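Local coordinates for protein kallistatin (Homo sapiens, PDB 6F4V) that inhibits tissue kallikrein as a serpin, forming an equimolar, heat- and SDS-stable complex with the protease and being cleaved at its reactive site, at residues Q285-P288 with R289-F292; L59-L63 with T64-E68. One frame throughout, in Å; residues are numbered along the deposited sequence.

Contact 1 of 2, residues Q285-P288 with R289-F292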
ATOM      1  N   GLN A 285     -14.495   6.176   5.983  1.00 30.00           N
ATOM      2  CA  GLN A 285     -14.710   7.601   5.718  1.00 32.22           C
ATOM      3  C   GLN A 285     -14.196   8.063   4.356  1.00 31.63           C
ATOM      4  O   GLN A 285     -14.753   9.004   3.786  1.00 35.30           O
ATOM      5  CB  GLN A 285     -14.142   8.466   6.865  1.00 33.41           C
ATOM      6  CG  GLN A 285     -14.918   8.277   8.169  1.00 35.89           C
ATOM      7  CD  GLN A 285     -14.250   8.931   9.384  1.00 38.22           C
ATOM      8  OE1 GLN A 285     -13.180   9.514   9.269  1.00 41.22           O
ATOM      9  NE2 GLN A 285     -14.886   8.816  10.563  1.00 39.45           N
ATOM     10  N   ILE A 286     -13.205   7.372   3.797  1.00 28.29           N
ATOM     11  CA  ILE A 286     -12.578   7.744   2.522  1.00 26.70           C
ATOM     12  C   ILE A 286     -13.176   7.062   1.295  1.00 25.30           C
ATOM     13  O   ILE A 286     -13.474   7.717   0.301  1.00 25.51           O
ATOM     14  CB  ILE A 286     -11.055   7.438   2.572  1.00 26.61           C
ATOM     15  CG1 ILE A 286     -10.357   8.317   3.622  1.00 28.32           C
ATOM     16  CG2 ILE A 286     -10.380   7.612   1.204  1.00 26.21           C
ATOM     17  CD1 ILE A 286      -9.014   7.745   4.078  1.00 28.39           C
ATOM     18  N   LEU A 287     -13.365   5.751   1.363  1.00 24.56           N
ATOM     19  CA  LEU A 287     -13.741   4.972   0.200  1.00 24.64           C
ATOM     20  C   LEU A 287     -15.085   5.273  -0.411  1.00 25.37           C
ATOM     21  O   LEU A 287     -15.240   5.054  -1.596  1.00 25.16           O
ATOM     22  CB  LEU A 287     -13.606   3.479   0.454  1.00 25.16           C
ATOM     23  CG  LEU A 287     -12.186   2.942   0.665  1.00 25.45           C
ATOM     24  CD1 LEU A 287     -12.258   1.449   0.860  1.00 26.37           C
ATOM     25  CD2 LEU A 287     -11.201   3.283  -0.428  1.00 26.01           C
ATOM     26  N   PRO A 288     -16.051   5.831   0.347  1.00 26.71           N
ATOM     27  CA  PRO A 288     -17.263   6.243  -0.357  1.00 28.06           C
ATOM     28  C   PRO A 288     -17.011   7.245  -1.496  1.00 29.42           C
ATOM     29  O   PRO A 288     -17.818   7.317  -2.431  1.00 32.61           O
ATOM     30  CB  PRO A 288     -18.109   6.888   0.757  1.00 28.46           C
ATOM     31  CG  PRO A 288     -17.695   6.143   1.969  1.00 28.04           C
ATOM     32  CD  PRO A 288     -16.203   5.973   1.803  1.00 27.35           C
ATOM     33  N   ARG A 289     -15.919   8.009  -1.425  1.00 28.58           N
ATOM     34  CA  ARG A 289     -15.546   8.915  -2.498  1.00 28.97           C
ATOM     35  C   ARG A 289     -14.710   8.296  -3.611  1.00 28.57           C
ATOM     36  O   ARG A 289     -14.358   9.008  -4.544  1.00 28.51           O
ATOM     37  CB  ARG A 289     -14.876  10.152  -1.926  1.00 30.14           C
ATOM     38  CG  ARG A 289     -15.839  10.954  -1.080  1.00 31.98           C
ATOM     39  CD  ARG A 289     -15.249  12.252  -0.553  1.00 33.35           C
ATOM     40  NE  ARG A 289     -14.045  12.098   0.257  1.00 33.21           N
ATOM     41  CZ  ARG A 289     -13.992  11.557   1.478  1.00 34.95           C
ATOM     42  NH1 ARG A 289     -15.072  11.047   2.067  1.00 35.90           N
ATOM     43  NH2 ARG A 289     -12.832  11.481   2.111  1.00 35.15           N
ATOM     44  N   LEU A 290     -14.431   6.989  -3.541  1.00 28.09           N
ATOM     45  CA  LEU A 290     -13.718   6.263  -4.591  1.00 28.47           C
ATOM     46  C   LEU A 290     -14.535   5.125  -5.180  1.00 28.76           C
ATOM     47  O   LEU A 290     -13.968   4.181  -5.711  1.00 28.81           O
ATOM     48  CB  LEU A 290     -12.403   5.708  -4.029  1.00 28.88           C
ATOM     49  CG  LEU A 290     -11.379   6.735  -3.603  1.00 28.86           C
ATOM     50  CD1 LEU A 290     -10.170   6.096  -2.941  1.00 29.68           C
ATOM     51  CD2 LEU A 290     -10.945   7.576  -4.798  1.00 30.29           C
ATOM     52  N   GLY A 291     -15.858   5.215  -5.089  1.00 28.93           N
ATOM     53  CA  GLY A 291     -16.756   4.236  -5.693  1.00 28.66           C
ATOM     54  C   GLY A 291     -17.426   3.249  -4.746  1.00 27.26           C
ATOM     55  O   GLY A 291     -18.124   2.341  -5.218  1.00 27.50           O
ATOM     56  N   PHE A 292     -17.226   3.406  -3.437  1.00 25.82           N
ATOM     57  CA  PHE A 292     -17.704   2.407  -2.482  1.00 26.70           C
ATOM     58  C   PHE A 292     -18.924   2.894  -1.681  1.00 27.30           C
ATOM     59  O   PHE A 292     -19.131   2.461  -0.550  1.00 26.66           O
ATOM     60  CB  PHE A 292     -16.577   1.983  -1.540  1.00 25.89           C
ATOM     61  CG  PHE A 292     -15.409   1.338  -2.267  1.00 25.42           C
ATOM     62  CD1 PHE A 292     -14.456   2.127  -2.894  1.00 25.33           C
ATOM     63  CD2 PHE A 292     -15.316  -0.030  -2.370  1.00 25.54           C
ATOM     64  CE1 PHE A 292     -13.384   1.556  -3.565  1.00 24.96           C
ATOM     65  CE2 PHE A 292     -14.241  -0.615  -3.043  1.00 26.40           C
ATOM     66  CZ  PHE A 292     -13.281   0.179  -3.622  1.00 25.17           C
TER
HETATM   67  O   HOH W   1     -17.690   7.332  -4.995  1.00 37.28           O

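Contact 2 of 2, residues L59-L63 with T64-E68. With EDO (1,2-ethanediol), chain D.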
ATOM      1  N   LEU A  59     -12.626  -0.937  -7.064  1.00 23.07           N
ATOM      2  CA  LEU A  59     -11.211  -1.338  -7.108  1.00 23.14           C
ATOM      3  C   LEU A  59     -10.598  -1.216  -8.486  1.00 23.25           C
ATOM      4  O   LEU A  59      -9.417  -1.556  -8.665  1.00 22.70           O
ATOM      5  CB  LEU A  59     -11.061  -2.766  -6.589  1.00 22.54           C
ATOM      6  CG  LEU A  59     -11.305  -2.924  -5.109  1.00 22.57           C
ATOM      7  CD1 LEU A  59     -11.318  -4.403  -4.746  1.00 23.64           C
ATOM      8  CD2 LEU A  59     -10.254  -2.150  -4.316  1.00 22.46           C
ATOM      9  N   GLY A  60     -11.397  -0.821  -9.477  1.00 23.43           N
ATOM     10  CA  GLY A  60     -10.914  -0.563 -10.823  1.00 24.20           C
ATOM     11  C   GLY A  60     -11.118  -1.690 -11.812  1.00 25.10           C
ATOM     12  O   GLY A  60     -10.679  -1.574 -12.955  1.00 26.20           O
ATOM     13  N   PHE A  61     -11.813  -2.758 -11.435  1.00 25.13           N
ATOM     14  CA  PHE A  61     -11.939  -3.892 -12.335  1.00 26.15           C
ATOM     15  C   PHE A  61     -13.027  -3.630 -13.361  1.00 28.86           C
ATOM     16  O   PHE A  61     -14.064  -3.077 -13.017  1.00 29.30           O
ATOM     17  CB  PHE A  61     -12.184  -5.192 -11.560  1.00 25.75           C
ATOM     18  CG  PHE A  61     -11.011  -5.585 -10.761  1.00 24.39           C
ATOM     19  CD1 PHE A  61      -9.891  -6.086 -11.397  1.00 24.38           C
ATOM     20  CD2 PHE A  61     -10.969  -5.384  -9.389  1.00 24.56           C
ATOM     21  CE1 PHE A  61      -8.774  -6.406 -10.678  1.00 24.17           C
ATOM     22  CE2 PHE A  61      -9.826  -5.670  -8.663  1.00 24.27           C
ATOM     23  CZ  PHE A  61      -8.721  -6.189  -9.315  1.00 23.87           C
ATOM     24  N   ASN A  62     -12.738  -3.961 -14.616  1.00 30.16           N
ATOM     25  CA  ASN A  62     -13.704  -3.818 -15.702  1.00 31.91           C
ATOM     26  C   ASN A  62     -14.319  -5.185 -15.873  1.00 31.96           C
ATOM     27  O   ASN A  62     -13.692  -6.112 -16.409  1.00 31.95           O
ATOM     28  CB  ASN A  62     -13.027  -3.324 -16.986  1.00 33.11           C
ATOM     29  CG  ASN A  62     -14.012  -3.137 -18.127  1.00 35.88           C
ATOM     30  OD1 ASN A  62     -15.093  -3.738 -18.138  1.00 36.96           O
ATOM     31  ND2 ASN A  62     -13.624  -2.323 -19.113  1.00 37.47           N
ATOM     32  N   LEU A  63     -15.551  -5.313 -15.403  1.00 33.58           N
ATOM     33  CA  LEU A  63     -16.233  -6.590 -15.392  1.00 35.45           C
ATOM     34  C   LEU A  63     -16.857  -6.956 -16.750  1.00 38.21           C
ATOM     35  O   LEU A  63     -17.483  -7.980 -16.847  1.00 36.90           O
ATOM     36  CB  LEU A  63     -17.273  -6.631 -14.272  1.00 36.50           C
ATOM     37  CG  LEU A  63     -16.700  -6.357 -12.873  1.00 36.66           C
ATOM     38  CD1 LEU A  63     -17.804  -6.350 -11.835  1.00 37.04           C
ATOM     39  CD2 LEU A  63     -15.618  -7.374 -12.526  1.00 37.01           C
ATOM     40  N   THR A  64     -16.673  -6.122 -17.771  1.00 41.06           N
ATOM     41  CA  THR A  64     -16.923  -6.516 -19.169  1.00 44.30           C
ATOM     42  C   THR A  64     -15.737  -7.267 -19.750  1.00 44.65           C
ATOM     43  O   THR A  64     -15.903  -8.078 -20.644  1.00 45.77           O
ATOM     44  CB  THR A  64     -17.256  -5.271 -20.030  1.00 46.47           C
ATOM     45  OG1 THR A  64     -18.490  -4.705 -19.560  1.00 46.73           O
ATOM     46  CG2 THR A  64     -17.436  -5.636 -21.480  1.00 50.21           C
ATOM     47  N   GLU A  65     -14.536  -6.975 -19.251  1.00 43.00           N
ATOM     48  CA  GLU A  65     -13.298  -7.595 -19.715  1.00 44.75           C
ATOM     49  C   GLU A  65     -12.852  -8.754 -18.832  1.00 43.17           C
ATOM     50  O   GLU A  65     -12.308  -9.725 -19.345  1.00 44.50           O
ATOM     51  CB  GLU A  65     -12.189  -6.560 -19.800  1.00 46.55           C
ATOM     52  CG  GLU A  65     -12.498  -5.514 -20.858  1.00 50.48           C
ATOM     53  CD  GLU A  65     -11.442  -4.440 -20.990  1.00 54.07           C
ATOM     54  OE1 GLU A  65     -10.503  -4.380 -20.151  1.00 55.43           O
ATOM     55  OE2 GLU A  65     -11.570  -3.638 -21.949  1.00 57.48           O
ATOM     56  N   LEU A  66     -13.111  -8.665 -17.529  1.00 39.46           N
ATOM     57  CA  LEU A  66     -12.664  -9.665 -16.574  1.00 38.34           C
ATOM     58  C   LEU A  66     -13.845 -10.305 -15.908  1.00 36.66           C
ATOM     59  O   LEU A  66     -14.771  -9.634 -15.508  1.00 36.62           O
ATOM     60  CB  LEU A  66     -11.788  -9.018 -15.471  1.00 38.73           C
ATOM     61  CG  LEU A  66     -10.506  -8.341 -15.943  1.00 39.68           C
ATOM     62  CD1 LEU A  66      -9.674  -7.911 -14.744  1.00 39.90           C
ATOM     63  CD2 LEU A  66      -9.716  -9.272 -16.840  1.00 40.80           C
ATOM     64  N   SER A  67     -13.777 -11.611 -15.737  1.00 35.88           N
ATOM     65  CA  SER A  67     -14.704 -12.312 -14.875  1.00 36.65           C
ATOM     66  C   SER A  67     -14.266 -12.186 -13.422  1.00 36.70           C
ATOM     67  O   SER A  67     -13.099 -11.863 -13.102  1.00 33.35           O
ATOM     68  CB  SER A  67     -14.754 -13.791 -15.251  1.00 37.96           C
ATOM     69  OG  SER A  67     -13.541 -14.437 -14.906  1.00 38.22           O
ATOM     70  N   GLU A  68     -15.204 -12.483 -12.547  1.00 37.13           N
ATOM     71  CA  GLU A  68     -14.938 -12.522 -11.118  1.00 39.42           C
ATOM     72  C   GLU A  68     -13.829 -13.501 -10.836  1.00 37.66           C
ATOM     73  O   GLU A  68     -12.921 -13.222 -10.040  1.00 36.40           O
ATOM     74  CB  GLU A  68     -16.163 -12.989 -10.379  1.00 43.64           C
ATOM     75  CG  GLU A  68     -16.640 -12.033  -9.348  1.00 48.31           C
ATOM     76  CD  GLU A  68     -17.945 -12.506  -8.801  1.00 52.31           C
ATOM     77  OE1 GLU A  68     -18.960 -11.830  -9.061  1.00 58.26           O
ATOM     78  OE2 GLU A  68     -17.932 -13.575  -8.144  1.00 55.76           O
TER
HETATM   79  C1  EDO D 401      -8.435   0.398 -15.111  1.00 51.34           C
HETATM   80  O1  EDO D 401      -9.284   0.431 -13.946  1.00 47.02           O
HETATM   81  C2  EDO D 401      -8.254  -1.028 -15.627  1.00 51.85           C
HETATM   82  O2  EDO D 401      -9.519  -1.608 -16.002  1.00 51.27           O

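Contact 1 of 2, residues Q285-P288 with R289-F292
The guanidinium of R289 folds back on the end of the helix: I286 O sits 4.0 Å above its plane, over the centre, while Q285 O lies at its edge and accepts from R289 NH1 (2.7 Å), held 26° out of that plane. The bend of the arginine chain at chi3 (-58°) turns the group back this way. The ring of F292 has L287 CD1 over one face and L287 O in plane at its edge, where F292 CD1 comes within 3.3 Å of this oxygen; F292 CD1 also packs 3.7 Å from L287 CB. L287 O is gripped from opposite faces of its carbonyl plane, by L290 N (2.9 Å) and F292 N (3.2 Å), and R289 N bonds to I286 O, so the chain stays tightly curled as it leaves the helix. At G291 phi is positive (105°), and a side chain there would be jammed against the carbonyl O of L290; a water bridges P288 O and G291 N, standing 2.8 Å from the latter. Cutting F292 back to an alanine is likely to leave L287 CB and CD1 and the side chain of L59 without the ring they pack on, opening a gap at a buried position. L290 CD1 meets L287 CD2, the two side chains crossing at an angle. In the serpin fold this turn follows strand 269-282 and helix 283-286 and rests against helix 6-23: L290 packs on F16 and L19, I286 on L19, and R289 NE makes a salt bridge to E23. F296, in the following loop, touches L287 and P288.

Contact 2 of 2, residues L59-L63 with T64-E68
N62, a known N-glycosylation site that carries no sugar here, forms an Asx turn with T64 in the loop joining helices 49-58 and 68-83 of the serpin fold. Among the hydrogen bonds, N62 OD1 accepts from T64 N (2.9 Å), the donor tilted 19° from the amide's carbonyl plane, and more weakly from E65 N. With CG anti to the backbone N (chi1 -179°), the amide swings forward over the turn. The backbone oxygen N62 O accepts from L66 N, almost in line with the carbonyl bond (2.8 Å), and from above the carbonyl plane from E65 N (3.1 Å), the N-H that also leans weakly on OD1. At the start of the loop, G60 closes helix 49-58 in a Schellman motif, and its O binds an ethanediol, probably from the crystallisation liquor; at the far end S67 is the N-cap of helix 68-83, its OG bonded to D70 N. Of the charged groups, E68 makes a salt bridge to R52. Among flat groups, the N62 amide and the E65 carboxylate stack, their planes 13° apart and ND2 3.6 Å from E65 CD. Apolar contact is slight across the turn: L66 CD1 reaches the edge of the F61 ring, which also packs on V71 and F75 of helix 68-83 and on A8 and N9 of helix 6-23. A CA-H...O contact closes the turn: L63 CA lies 3.4 Å from L66 O.

Contact 1 is the turn that follows helix 283-286; contact 2 is the loop between helices 49-58 and 68-83; each has a glycine with positive phi. Contact 1 is partly buried, with L287 and F292 inside; contact 2 is a surface turn in which F61 alone among its touching residues is buried. Each leans on helix 6-23, contact 1 through I286, R289 and L290, contact 2 through L59 and F61. Chemistry follows place: in contact 1 Q285 O bonds the arginine side chain, which also pairs with E23, and leucine and phenylalanine pack together, whereas in contact 2 one asparagine accepts N-H groups with both side-chain and main-chain oxygens. They meet where F292 CZ packs 3.7 Å from L59 N.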